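Long-range contacts in ABC transporter, substrate binding protein (Mannopine) (Agrobacterium fabrum, PDB 5L9S), which probably binds the opine mannopine in the periplasm and delivers it to an ABC transporter, and is captured here in its open, unliganded form: residues Ala76-Leu81 and Arg237-Arg242; Val5-Thr10 and Trp59-Asp64; Gly102-Gln107 and Phe256-Pro261. All coordinates share one frame; numbering follows the deposited sequence.

Contact 1 of 3, residues Ala76-Leu81 and Arg237-Arg242; sequences AITEDL and RIALVR
R242 N donates to I77 O at 3.0 Å, and E79 N donates to L240 O at 2.9 Å. The second bond is nearly straight at 171°. Together the two bonds flank T78 and V241 and make a single beta bridge between them. R242 lies at the exposed edge. Its guanidinium places one face over A76 O, with NE 2.8 Å from it, but the angle is too poor for a hydrogen bond. T78 O lies near the plane of the group, at its edge. NH2 finds its hydrogen bond at F75 O. E79 lies against L240. With CG anti to the backbone nitrogen (chi1 175°), L240 runs alongside E79, and L240 CD2 meets E79 OE2 at 3.4 Å. E79 OE1 forms a salt bridge to R247. In the class II periplasmic binding protein fold this joins the end of helix 72-77 to the end of the long strand 224-240. T78 OG1 turns back to H74 O in that helix. Apolar contacts are few. L81 CD1 meets L240 CB at 4.0 Å. T78 CG2 touches A239 CB at 3.9 Å. Helix 247-258 covers L240 through A250, and I77 packs on V48 of helix 41-53.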
ATOM      1  N   ALA A  76      -3.600 -20.792   0.702  1.00 66.61           N
ATOM      2  CA  ALA A  76      -3.509 -22.095   1.359  1.00 70.39           C
ATOM      3  C   ALA A  76      -3.886 -22.028   2.832  1.00 75.45           C
ATOM      4  O   ALA A  76      -4.364 -23.026   3.364  1.00 80.29           O
ATOM      5  CB  ALA A  76      -2.102 -22.652   1.218  1.00 72.06           C
ATOM      6  N   ILE A  77      -3.658 -20.873   3.492  1.00 67.01           N
ATOM      7  CA  ILE A  77      -3.906 -20.650   4.923  1.00 65.52           C
ATOM      8  C   ILE A  77      -5.126 -19.743   5.188  1.00 68.86           C
ATOM      9  O   ILE A  77      -5.493 -19.531   6.345  1.00 69.78           O
ATOM     10  CB  ILE A  77      -2.617 -20.133   5.640  1.00 66.47           C
ATOM     11  CG1 ILE A  77      -2.106 -18.792   5.050  1.00 63.64           C
ATOM     12  CG2 ILE A  77      -1.533 -21.190   5.615  1.00 69.01           C
ATOM     13  CD1 ILE A  77      -1.028 -18.046   5.860  1.00 66.71           C
ATOM     14  N   THR A  78      -5.744 -19.207   4.127  1.00 64.09           N
ATOM     15  CA  THR A  78      -6.899 -18.309   4.245  1.00 62.75           C
ATOM     16  C   THR A  78      -8.087 -18.835   3.472  1.00 70.66           C
ATOM     17  O   THR A  78      -7.944 -19.668   2.560  1.00 70.77           O
ATOM     18  CB  THR A  78      -6.576 -16.831   3.823  1.00 62.36           C
ATOM     19  OG1 THR A  78      -6.267 -16.753   2.428  1.00 63.61           O
ATOM     20  CG2 THR A  78      -5.486 -16.172   4.672  1.00 53.91           C
ATOM     21  N   GLU A  79      -9.270 -18.325   3.831  1.00 70.29           N
ATOM     22  CA  GLU A  79     -10.515 -18.673   3.168  1.00 74.52           C
ATOM     23  C   GLU A  79     -10.685 -17.842   1.907  1.00 80.85           C
ATOM     24  O   GLU A  79     -10.236 -16.697   1.868  1.00 78.18           O
ATOM     25  CB  GLU A  79     -11.699 -18.446   4.105  1.00 77.23           C
ATOM     26  CG  GLU A  79     -12.570 -19.678   4.247  1.00 93.95           C
ATOM     27  CD  GLU A  79     -13.795 -19.442   5.099  1.00118.11           C
ATOM     28  OE1 GLU A  79     -14.863 -19.134   4.522  1.00108.51           O
ATOM     29  OE2 GLU A  79     -13.674 -19.510   6.345  1.00111.52           O
ATOM     30  N   ASP A  80     -11.332 -18.415   0.882  1.00 81.62           N
ATOM     31  CA  ASP A  80     -11.621 -17.735  -0.378  1.00 81.20           C
ATOM     32  C   ASP A  80     -12.850 -16.846  -0.130  1.00 86.97           C
ATOM     33  O   ASP A  80     -13.948 -17.350   0.125  1.00 89.70           O
ATOM     34  CB  ASP A  80     -11.891 -18.771  -1.482  1.00 86.03           C
ATOM     35  CG  ASP A  80     -11.945 -18.238  -2.900  1.00 92.41           C
ATOM     36  OD1 ASP A  80     -12.022 -17.009  -3.068  1.00 87.15           O
ATOM     37  OD2 ASP A  80     -11.977 -19.063  -3.846  1.00104.31           O
ATOM     38  N   LEU A  81     -12.641 -15.526  -0.141  1.00 81.83           N
ATOM     39  CA  LEU A  81     -13.692 -14.551   0.127  1.00 82.30           C
ATOM     40  C   LEU A  81     -14.604 -14.253  -1.063  1.00 86.69           C
ATOM     41  O   LEU A  81     -15.649 -13.635  -0.861  1.00 86.87           O
ATOM     42  CB  LEU A  81     -13.082 -13.256   0.678  1.00 79.56           C
ATOM     43  CG  LEU A  81     -12.985 -13.140   2.190  1.00 85.24           C
ATOM     44  CD1 LEU A  81     -11.700 -13.796   2.716  1.00 85.75           C
ATOM     45  CD2 LEU A  81     -13.007 -11.680   2.606  1.00 85.06           C
ATOM     46  N   ARG A 237      -4.759  -5.960   3.073  1.00 36.14           N
ATOM     47  CA  ARG A 237      -6.015  -6.686   2.998  1.00 38.15           C
ATOM     48  C   ARG A 237      -6.363  -7.318   4.354  1.00 43.49           C
ATOM     49  O   ARG A 237      -5.458  -7.669   5.106  1.00 42.63           O
ATOM     50  CB  ARG A 237      -5.972  -7.755   1.885  1.00 38.97           C
ATOM     51  CG  ARG A 237      -5.539  -7.192   0.532  1.00 49.99           C
ATOM     52  CD  ARG A 237      -5.997  -7.998  -0.661  1.00 51.41           C
ATOM     53  NE  ARG A 237      -7.401  -7.720  -0.892  1.00 54.54           N
ATOM     54  CZ  ARG A 237      -7.887  -7.013  -1.904  1.00 61.89           C
ATOM     55  NH1 ARG A 237      -7.086  -6.585  -2.873  1.00 32.47           N
ATOM     56  NH2 ARG A 237      -9.183  -6.769  -1.980  1.00 55.79           N
ATOM     57  N   ILE A 238      -7.678  -7.431   4.676  1.00 43.25           N
ATOM     58  CA  ILE A 238      -8.194  -8.096   5.887  1.00 44.40           C
ATOM     59  C   ILE A 238      -8.468  -9.509   5.407  1.00 49.83           C
ATOM     60  O   ILE A 238      -9.330  -9.692   4.553  1.00 50.50           O
ATOM     61  CB  ILE A 238      -9.495  -7.456   6.478  1.00 47.84           C
ATOM     62  CG1 ILE A 238      -9.463  -5.896   6.460  1.00 45.92           C
ATOM     63  CG2 ILE A 238      -9.810  -8.027   7.894  1.00 48.24           C
ATOM     64  CD1 ILE A 238     -10.853  -5.223   6.316  1.00 47.76           C
ATOM     65  N   ALA A 239      -7.706 -10.494   5.894  1.00 48.37           N
ATOM     66  CA  ALA A 239      -7.887 -11.890   5.479  1.00 50.71           C
ATOM     67  C   ALA A 239      -8.540 -12.728   6.582  1.00 58.62           C
ATOM     68  O   ALA A 239      -8.308 -12.491   7.768  1.00 57.29           O
ATOM     69  CB  ALA A 239      -6.553 -12.490   5.079  1.00 51.09           C
ATOM     70  N   LEU A 240      -9.377 -13.691   6.173  1.00 60.80           N
ATOM     71  CA  LEU A 240     -10.098 -14.622   7.051  1.00 63.71           C
ATOM     72  C   LEU A 240      -9.320 -15.935   7.122  1.00 67.84           C
ATOM     73  O   LEU A 240      -9.105 -16.571   6.093  1.00 67.84           O
ATOM     74  CB  LEU A 240     -11.544 -14.845   6.536  1.00 65.81           C
ATOM     75  CG  LEU A 240     -12.435 -15.885   7.261  1.00 74.39           C
ATOM     76  CD1 LEU A 240     -12.790 -15.446   8.679  1.00 74.03           C
ATOM     77  CD2 LEU A 240     -13.712 -16.113   6.483  1.00 79.32           C
ATOM     78  N   VAL A 241      -8.824 -16.273   8.335  1.00 64.89           N
ATOM     79  CA  VAL A 241      -8.031 -17.469   8.646  1.00 66.65           C
ATOM     80  C   VAL A 241      -8.830 -18.732   8.372  1.00 75.16           C
ATOM     81  O   VAL A 241      -9.992 -18.837   8.789  1.00 76.36           O
ATOM     82  CB  VAL A 241      -7.460 -17.437  10.087  1.00 70.31           C
ATOM     83  CG1 VAL A 241      -6.837 -18.778  10.485  1.00 72.72           C
ATOM     84  CG2 VAL A 241      -6.449 -16.307  10.249  1.00 66.64           C
ATOM     85  N   ARG A 242      -8.198 -19.685   7.653  1.00 73.89           N
ATOM     86  CA  ARG A 242      -8.802 -20.956   7.269  1.00 77.32           C
ATOM     87  C   ARG A 242      -9.478 -21.643   8.446  1.00 85.60           C
ATOM     88  O   ARG A 242      -8.817 -22.068   9.403  1.00 86.19           O
ATOM     89  CB  ARG A 242      -7.791 -21.866   6.577  1.00 76.06           C
ATOM     90  CG  ARG A 242      -8.394 -22.622   5.414  1.00 82.31           C
ATOM     91  CD  ARG A 242      -7.352 -23.466   4.720  1.00 90.83           C
ATOM     92  NE  ARG A 242      -7.187 -23.076   3.322  1.00101.87           N
ATOM     93  CZ  ARG A 242      -7.181 -23.928   2.301  1.00128.50           C
ATOM     94  NH1 ARG A 242      -7.310 -25.235   2.515  1.00119.50           N
ATOM     95  NH2 ARG A 242      -7.029 -23.484   1.061  1.00120.92           N
TER

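Contact 2 of 3, residues Val5-Thr10 and Trp59-Asp64; sequences VVIATT and WDLYLD
V6 and D60 are joined by two hydrogen bonds. V6 N donates to D60 OD2 at 2.8 Å, using the anti lone pair of that oxygen. The carboxylate thus takes the place a backbone carbonyl would fill further along the ladder. V6 O in turn accepts two N-H groups, from D60 N at 2.9 Å and from L61 N at 3.0 Å. Beyond this point the backbones run as a regular parallel pair. A8 N bonds to L61 O, and L63 N bonds to A8 O. W59 has CG anti to its carbonyl carbon (chi1 -57°), which carries the indole to A8. A8 CB lies over the six-membered ring of W59, 3.8 Å from its centroid and 20° off the normal, a CH-pi contact. V6 CG2 meets W59 CD1 at 3.8 Å, the two side chains crossing at about a right angle. The strand order 33-38, 4-9, 61-65, 224-240, 103-116, with 224-240 antiparallel to its neighbours, is that of the class II periplasmic binding protein lobe. I7 and L61 share one face of this sheet, CG1 to CB 3.8 Å, and helix 247-258 covers L61. The T9 and L63 side chains lie side by side, with T9 CG2 3.7 Å from L63 CD1. Outside the pair, D60 OD1 accepts from N246 N, which fixes the carboxylate from its other oxygen. V37 and V48 pack against W59.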
ATOM      1  N   VAL A   5     -14.343 -11.707  18.313  1.00 69.00           N
ATOM      2  CA  VAL A   5     -13.576 -11.796  17.059  1.00 65.91           C
ATOM      3  C   VAL A   5     -12.126 -11.551  17.423  1.00 67.62           C
ATOM      4  O   VAL A   5     -11.835 -10.557  18.092  1.00 66.45           O
ATOM      5  CB  VAL A   5     -13.971 -10.781  15.946  1.00 66.92           C
ATOM      6  CG1 VAL A   5     -13.316 -11.158  14.629  1.00 64.70           C
ATOM      7  CG2 VAL A   5     -15.469 -10.661  15.762  1.00 68.92           C
ATOM      8  N   VAL A   6     -11.214 -12.401  16.932  1.00 62.93           N
ATOM      9  CA  VAL A   6      -9.785 -12.207  17.165  1.00 60.34           C
ATOM     10  C   VAL A   6      -9.109 -11.801  15.849  1.00 59.67           C
ATOM     11  O   VAL A   6      -9.164 -12.543  14.875  1.00 59.60           O
ATOM     12  CB  VAL A   6      -9.078 -13.370  17.923  1.00 66.06           C
ATOM     13  CG1 VAL A   6      -9.463 -14.731  17.396  1.00 68.69           C
ATOM     14  CG2 VAL A   6      -7.560 -13.173  17.981  1.00 63.44           C
ATOM     15  N   ILE A   7      -8.525 -10.594  15.827  1.00 52.98           N
ATOM     16  CA  ILE A   7      -7.841 -10.015  14.678  1.00 49.85           C
ATOM     17  C   ILE A   7      -6.369  -9.725  15.013  1.00 55.08           C
ATOM     18  O   ILE A   7      -6.084  -9.192  16.089  1.00 54.44           O
ATOM     19  CB  ILE A   7      -8.604  -8.763  14.083  1.00 50.26           C
ATOM     20  CG1 ILE A   7      -7.964  -8.267  12.746  1.00 48.58           C
ATOM     21  CG2 ILE A   7      -8.759  -7.616  15.093  1.00 47.71           C
ATOM     22  CD1 ILE A   7      -8.824  -7.352  11.880  1.00 59.00           C
ATOM     23  N   ALA A   8      -5.441 -10.050  14.074  1.00 52.04           N
ATOM     24  CA  ALA A   8      -4.016  -9.760  14.240  1.00 50.62           C
ATOM     25  C   ALA A   8      -3.593  -8.585  13.351  1.00 55.42           C
ATOM     26  O   ALA A   8      -3.964  -8.521  12.177  1.00 54.53           O
ATOM     27  CB  ALA A   8      -3.180 -10.983  13.945  1.00 51.78           C
ATOM     28  N   THR A   9      -2.836  -7.643  13.941  1.00 52.99           N
ATOM     29  CA  THR A   9      -2.309  -6.436  13.287  1.00 52.10           C
ATOM     30  C   THR A   9      -0.819  -6.317  13.666  1.00 58.86           C
ATOM     31  O   THR A   9      -0.332  -7.127  14.472  1.00 60.68           O
ATOM     32  CB  THR A   9      -3.111  -5.162  13.721  1.00 56.35           C
ATOM     33  OG1 THR A   9      -2.828  -4.824  15.080  1.00 56.96           O
ATOM     34  CG2 THR A   9      -4.616  -5.285  13.515  1.00 53.21           C
ATOM     35  N   THR A  10      -0.110  -5.295  13.120  1.00 54.37           N
ATOM     36  CA  THR A  10       1.296  -5.022  13.452  1.00 54.45           C
ATOM     37  C   THR A  10       1.402  -4.337  14.822  1.00 60.89           C
ATOM     38  O   THR A  10       2.509  -4.220  15.361  1.00 62.92           O
ATOM     39  CB  THR A  10       2.019  -4.230  12.369  1.00 55.85           C
ATOM     40  OG1 THR A  10       1.308  -3.008  12.124  1.00 58.36           O
ATOM     41  CG2 THR A  10       2.234  -5.027  11.102  1.00 51.69           C
ATOM     42  N   TRP A  59      -6.942 -17.432  15.864  1.00 73.19           N
ATOM     43  CA  TRP A  59      -7.248 -16.189  15.157  1.00 67.99           C
ATOM     44  C   TRP A  59      -8.330 -16.350  14.088  1.00 71.20           C
ATOM     45  O   TRP A  59      -8.431 -17.403  13.460  1.00 74.33           O
ATOM     46  CB  TRP A  59      -5.982 -15.615  14.514  1.00 63.32           C
ATOM     47  CG  TRP A  59      -4.810 -15.336  15.409  1.00 63.57           C
ATOM     48  CD1 TRP A  59      -4.753 -15.431  16.769  1.00 67.87           C
ATOM     49  CD2 TRP A  59      -3.515 -14.896  14.981  1.00 61.60           C
ATOM     50  NE1 TRP A  59      -3.495 -15.094  17.214  1.00 66.25           N
ATOM     51  CE2 TRP A  59      -2.719 -14.748  16.140  1.00 65.60           C
ATOM     52  CE3 TRP A  59      -2.947 -14.606  13.717  1.00 60.65           C
ATOM     53  CZ2 TRP A  59      -1.380 -14.348  16.078  1.00 63.92           C
ATOM     54  CZ3 TRP A  59      -1.626 -14.184  13.655  1.00 60.68           C
ATOM     55  CH2 TRP A  59      -0.864 -14.039  14.826  1.00 62.33           C
ATOM     56  N   ASP A  60      -9.134 -15.294  13.886  1.00 63.32           N
ATOM     57  CA  ASP A  60     -10.206 -15.235  12.901  1.00 62.24           C
ATOM     58  C   ASP A  60      -9.765 -14.424  11.680  1.00 61.58           C
ATOM     59  O   ASP A  60     -10.058 -14.795  10.537  1.00 60.87           O
ATOM     60  CB  ASP A  60     -11.452 -14.571  13.514  1.00 65.08           C
ATOM     61  CG  ASP A  60     -12.070 -15.336  14.659  1.00 84.59           C
ATOM     62  OD1 ASP A  60     -12.639 -16.404  14.411  1.00 88.98           O
ATOM     63  OD2 ASP A  60     -12.038 -14.833  15.793  1.00 91.54           O
ATOM     64  N   LEU A  61      -9.110 -13.272  11.936  1.00 54.37           N
ATOM     65  CA  LEU A  61      -8.664 -12.327  10.912  1.00 50.20           C
ATOM     66  C   LEU A  61      -7.257 -11.856  11.170  1.00 52.89           C
ATOM     67  O   LEU A  61      -6.821 -11.824  12.314  1.00 53.82           O
ATOM     68  CB  LEU A  61      -9.589 -11.091  10.874  1.00 48.12           C
ATOM     69  CG  LEU A  61     -11.066 -11.270  10.548  1.00 52.45           C
ATOM     70  CD1 LEU A  61     -11.849 -10.047  10.951  1.00 51.33           C
ATOM     71  CD2 LEU A  61     -11.286 -11.577   9.083  1.00 51.90           C
ATOM     72  N   TYR A  62      -6.561 -11.461  10.108  1.00 49.56           N
ATOM     73  CA  TYR A  62      -5.238 -10.836  10.164  1.00 48.78           C
ATOM     74  C   TYR A  62      -5.033  -9.891   8.983  1.00 53.25           C
ATOM     75  O   TYR A  62      -5.672 -10.062   7.938  1.00 54.17           O
ATOM     76  CB  TYR A  62      -4.082 -11.844  10.336  1.00 50.68           C
ATOM     77  CG  TYR A  62      -3.691 -12.633   9.105  1.00 52.47           C
ATOM     78  CD1 TYR A  62      -4.406 -13.762   8.720  1.00 56.53           C
ATOM     79  CD2 TYR A  62      -2.573 -12.279   8.350  1.00 50.96           C
ATOM     80  CE1 TYR A  62      -4.032 -14.514   7.598  1.00 57.74           C
ATOM     81  CE2 TYR A  62      -2.200 -13.012   7.220  1.00 51.48           C
ATOM     82  CZ  TYR A  62      -2.924 -14.139   6.859  1.00 61.51           C
ATOM     83  OH  TYR A  62      -2.574 -14.871   5.749  1.00 64.27           O
ATOM     84  N   LEU A  63      -4.197  -8.866   9.165  1.00 48.76           N
ATOM     85  CA  LEU A  63      -3.889  -7.944   8.077  1.00 47.20           C
ATOM     86  C   LEU A  63      -2.574  -8.345   7.419  1.00 51.26           C
ATOM     87  O   LEU A  63      -1.651  -8.787   8.097  1.00 51.35           O
ATOM     88  CB  LEU A  63      -3.793  -6.480   8.566  1.00 45.99           C
ATOM     89  CG  LEU A  63      -5.003  -5.887   9.296  1.00 52.55           C
ATOM     90  CD1 LEU A  63      -4.661  -4.531   9.869  1.00 52.56           C
ATOM     91  CD2 LEU A  63      -6.218  -5.762   8.380  1.00 55.30           C
ATOM     92  N   ASP A  64      -2.471  -8.159   6.108  1.00 48.99           N
ATOM     93  CA  ASP A  64      -1.241  -8.393   5.340  1.00 49.03           C
ATOM     94  C   ASP A  64      -1.285  -7.595   4.050  1.00 52.58           C
ATOM     95  O   ASP A  64      -2.371  -7.271   3.584  1.00 52.55           O
ATOM     96  CB  ASP A  64      -1.020  -9.894   5.037  1.00 52.47           C
ATOM     97  CG  ASP A  64       0.448 -10.317   4.958  1.00 57.69           C
ATOM     98  OD1 ASP A  64       1.325  -9.423   4.803  1.00 54.76           O
ATOM     99  OD2 ASP A  64       0.719 -11.535   5.055  1.00 63.07           O
TER

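Contact 3 of 3, residues Gly102-Gln107 and Phe256-Pro261; sequences GGAKLQ and FWLRNP
W257 and L258, in the last turn of helix 247-258, lie over A104, K105 and L106 of strand 103-116. The backbones stay well apart, with CA atoms 7.9 Å from A104 to L258 and 7.8 Å from L106 to W257. Side chains therefore bridge the gap. L106 departs from extended geometry, with psi at -61°, and the carbonyls of K105 and L106 both come within reach of the same indole. W257 NE1 gives a weak hydrogen bond to each, at 3.4 Å to K105 O and 3.2 Å to L106 O. Both are bent, so neither is strong, but together they give the buried N-H its acceptors. L106 and Q107 both bond to D236 of the adjoining strand, which is consistent with a classic beta bulge at this point. The packing is that of helix on sheet in an alpha/beta lobe of a class II periplasmic binding protein. W257 keeps CG anti to its backbone nitrogen (chi1 173°), which extends the ring to the strand. L106 CD1 stands over the centre of the six-membered ring, 3.8 Å from its centroid, in a CH-pi contact. The L106 and W257 side chains cross at about a right angle. Two residues earlier on the strand, A104 CB meets L258 CD1 at 3.8 Å. W22 of helix 12-30 also meets the W257 ring, with planes at about 50°, and touches L106.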
ATOM      1  N   GLY A 102      -8.262 -13.271  -1.577  1.00 59.86           N
ATOM      2  CA  GLY A 102      -7.391 -13.187  -0.415  1.00 58.38           C
ATOM      3  C   GLY A 102      -7.815 -12.271   0.708  1.00 60.98           C
ATOM      4  O   GLY A 102      -7.243 -12.346   1.800  1.00 61.62           O
ATOM      5  N   GLY A 103      -8.785 -11.398   0.447  1.00 54.80           N
ATOM      6  CA  GLY A 103      -9.269 -10.489   1.477  1.00 52.40           C
ATOM      7  C   GLY A 103      -9.846  -9.173   1.009  1.00 52.51           C
ATOM      8  O   GLY A 103      -9.851  -8.880  -0.191  1.00 49.30           O
ATOM      9  N   ALA A 104     -10.346  -8.370   1.982  1.00 47.94           N
ATOM     10  CA  ALA A 104     -10.961  -7.073   1.746  1.00 45.37           C
ATOM     11  C   ALA A 104      -9.919  -5.995   1.901  1.00 47.81           C
ATOM     12  O   ALA A 104      -9.073  -6.124   2.770  1.00 48.00           O
ATOM     13  CB  ALA A 104     -12.090  -6.847   2.736  1.00 46.73           C
ATOM     14  N   LYS A 105      -9.971  -4.921   1.086  1.00 41.31           N
ATOM     15  CA  LYS A 105      -9.022  -3.825   1.214  1.00 37.72           C
ATOM     16  C   LYS A 105      -9.323  -3.035   2.491  1.00 43.99           C
ATOM     17  O   LYS A 105     -10.471  -2.661   2.746  1.00 44.49           O
ATOM     18  CB  LYS A 105      -9.052  -2.889  -0.008  1.00 36.42           C
ATOM     19  CG  LYS A 105      -7.738  -2.118  -0.226  1.00 39.52           C
ATOM     20  CD  LYS A 105      -6.813  -2.770  -1.312  1.00 43.76           C
ATOM     21  CE  LYS A 105      -7.087  -2.272  -2.715  1.00 46.77           C
ATOM     22  NZ  LYS A 105      -6.520  -3.157  -3.773  1.00 61.75           N
ATOM     23  N   LEU A 106      -8.288  -2.788   3.291  1.00 40.50           N
ATOM     24  CA  LEU A 106      -8.446  -1.984   4.486  1.00 39.36           C
ATOM     25  C   LEU A 106      -8.104  -0.559   4.094  1.00 43.64           C
ATOM     26  O   LEU A 106      -8.963   0.322   4.166  1.00 45.63           O
ATOM     27  CB  LEU A 106      -7.530  -2.484   5.605  1.00 38.73           C
ATOM     28  CG  LEU A 106      -7.669  -1.759   6.910  1.00 43.52           C
ATOM     29  CD1 LEU A 106      -8.909  -2.206   7.664  1.00 45.42           C
ATOM     30  CD2 LEU A 106      -6.456  -1.967   7.757  1.00 45.91           C
ATOM     31  N   GLN A 107      -6.862  -0.332   3.650  1.00 36.67           N
ATOM     32  CA  GLN A 107      -6.379   0.996   3.270  1.00 35.41           C
ATOM     33  C   GLN A 107      -5.190   0.845   2.333  1.00 44.08           C
ATOM     34  O   GLN A 107      -4.534  -0.198   2.362  1.00 44.74           O
ATOM     35  CB  GLN A 107      -6.004   1.828   4.517  1.00 35.11           C
ATOM     36  CG  GLN A 107      -5.096   1.122   5.531  1.00 45.60           C
ATOM     37  CD  GLN A 107      -3.624   1.009   5.215  1.00 59.38           C
ATOM     38  OE1 GLN A 107      -2.914   0.284   5.916  1.00 52.75           O
ATOM     39  NE2 GLN A 107      -3.106   1.688   4.186  1.00 55.22           N
ATOM     40  N   PHE A 256     -18.734  -4.377   8.272  1.00 58.42           N
ATOM     41  CA  PHE A 256     -18.792  -3.133   9.049  1.00 57.15           C
ATOM     42  C   PHE A 256     -17.838  -2.092   8.490  1.00 56.91           C
ATOM     43  O   PHE A 256     -18.222  -0.942   8.367  1.00 57.43           O
ATOM     44  CB  PHE A 256     -18.497  -3.366  10.554  1.00 59.48           C
ATOM     45  CG  PHE A 256     -18.714  -2.144  11.428  1.00 60.66           C
ATOM     46  CD1 PHE A 256     -19.988  -1.802  11.872  1.00 65.59           C
ATOM     47  CD2 PHE A 256     -17.650  -1.325  11.785  1.00 60.10           C
ATOM     48  CE1 PHE A 256     -20.190  -0.660  12.650  1.00 66.56           C
ATOM     49  CE2 PHE A 256     -17.854  -0.185  12.569  1.00 62.99           C
ATOM     50  CZ  PHE A 256     -19.122   0.136  13.002  1.00 63.44           C
ATOM     51  N   TRP A 257     -16.603  -2.498   8.177  1.00 49.64           N
ATOM     52  CA  TRP A 257     -15.562  -1.644   7.623  1.00 46.07           C
ATOM     53  C   TRP A 257     -15.907  -1.203   6.210  1.00 49.18           C
ATOM     54  O   TRP A 257     -15.886  -0.001   5.930  1.00 45.98           O
ATOM     55  CB  TRP A 257     -14.204  -2.374   7.646  1.00 43.14           C
ATOM     56  CG  TRP A 257     -13.114  -1.625   6.937  1.00 41.43           C
ATOM     57  CD1 TRP A 257     -12.664  -1.831   5.660  1.00 43.04           C
ATOM     58  CD2 TRP A 257     -12.387  -0.506   7.443  1.00 40.11           C
ATOM     59  NE1 TRP A 257     -11.716  -0.897   5.335  1.00 40.59           N
ATOM     60  CE2 TRP A 257     -11.517  -0.072   6.412  1.00 41.90           C
ATOM     61  CE3 TRP A 257     -12.394   0.189   8.666  1.00 42.23           C
ATOM     62  CZ2 TRP A 257     -10.627   0.996   6.584  1.00 39.90           C
ATOM     63  CZ3 TRP A 257     -11.499   1.232   8.844  1.00 42.34           C
ATOM     64  CH2 TRP A 257     -10.604   1.605   7.823  1.00 41.17           C
ATOM     65  N   LEU A 258     -16.191  -2.166   5.310  1.00 48.38           N
ATOM     66  CA  LEU A 258     -16.473  -1.848   3.907  1.00 49.57           C
ATOM     67  C   LEU A 258     -17.702  -0.941   3.694  1.00 57.23           C
ATOM     68  O   LEU A 258     -17.694  -0.088   2.792  1.00 57.54           O
ATOM     69  CB  LEU A 258     -16.574  -3.124   3.052  1.00 50.68           C
ATOM     70  CG  LEU A 258     -15.252  -3.831   2.801  1.00 54.13           C
ATOM     71  CD1 LEU A 258     -15.483  -5.204   2.222  1.00 56.59           C
ATOM     72  CD2 LEU A 258     -14.276  -2.957   1.922  1.00 52.95           C
ATOM     73  N   ARG A 259     -18.728  -1.104   4.545  1.00 55.57           N
ATOM     74  CA  ARG A 259     -19.973  -0.346   4.442  1.00 57.04           C
ATOM     75  C   ARG A 259     -19.996   0.947   5.267  1.00 59.08           C
ATOM     76  O   ARG A 259     -20.989   1.674   5.195  1.00 60.87           O
ATOM     77  CB  ARG A 259     -21.177  -1.248   4.787  1.00 60.32           C
ATOM     78  CG  ARG A 259     -21.343  -2.432   3.833  1.00 69.03           C
ATOM     79  CD  ARG A 259     -22.755  -2.944   3.767  1.00 82.07           C
ATOM     80  NE  ARG A 259     -23.112  -3.322   2.395  1.00 87.84           N
ATOM     81  CZ  ARG A 259     -23.202  -4.574   1.963  1.00 98.74           C
ATOM     82  NH1 ARG A 259     -23.526  -4.825   0.704  1.00 89.61           N
ATOM     83  NH2 ARG A 259     -22.994  -5.588   2.793  1.00 77.67           N
ATOM     84  N   ASN A 260     -18.908   1.259   6.009  1.00 52.70           N
ATOM     85  CA  ASN A 260     -18.835   2.457   6.855  1.00 52.66           C
ATOM     86  C   ASN A 260     -17.814   3.516   6.386  1.00 55.87           C
ATOM     87  O   ASN A 260     -16.674   3.495   6.838  1.00 55.71           O
ATOM     88  CB  ASN A 260     -18.592   2.083   8.329  1.00 56.55           C
ATOM     89  CG  ASN A 260     -19.170   3.069   9.318  1.00 91.20           C
ATOM     90  OD1 ASN A 260     -18.703   4.202   9.486  1.00 83.29           O
ATOM     91  ND2 ASN A 260     -20.236   2.659   9.976  1.00 93.84           N
ATOM     92  N   PRO A 261     -18.199   4.484   5.517  1.00 52.76           N
ATOM     93  CA  PRO A 261     -17.228   5.503   5.072  1.00 50.02           C
ATOM     94  C   PRO A 261     -16.658   6.366   6.208  1.00 52.38           C
ATOM     95  O   PRO A 261     -15.510   6.804   6.109  1.00 50.86           O
ATOM     96  CB  PRO A 261     -18.024   6.329   4.048  1.00 53.05           C
ATOM     97  CG  PRO A 261     -19.143   5.437   3.616  1.00 58.39           C
ATOM     98  CD  PRO A 261     -19.505   4.670   4.846  1.00 55.64           C
TER

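The three contacts lie in one lobe and reach the same sheet. Strand 224-240, of contact 1, runs between strand 61-65 of contact 2 and strand 103-116 of contact 3. R237 N to D64 O (2.8 Å) and A239 N to Y62 O (2.9 Å) are probable hydrogen bonds joining contacts 1 and 2. I238 N to A104 O (2.7 Å) is another, joining contacts 1 and 3. Contacts 2 and 3 meet by packing, L63 CD1 on L106 CD2. Centres are about 10 Å apart for contacts 1 and 2, and about 14 Å for the other pairs. Strands 103-116 and 224-240 continue toward the second lobe, as hinge strands do in class II binding proteins.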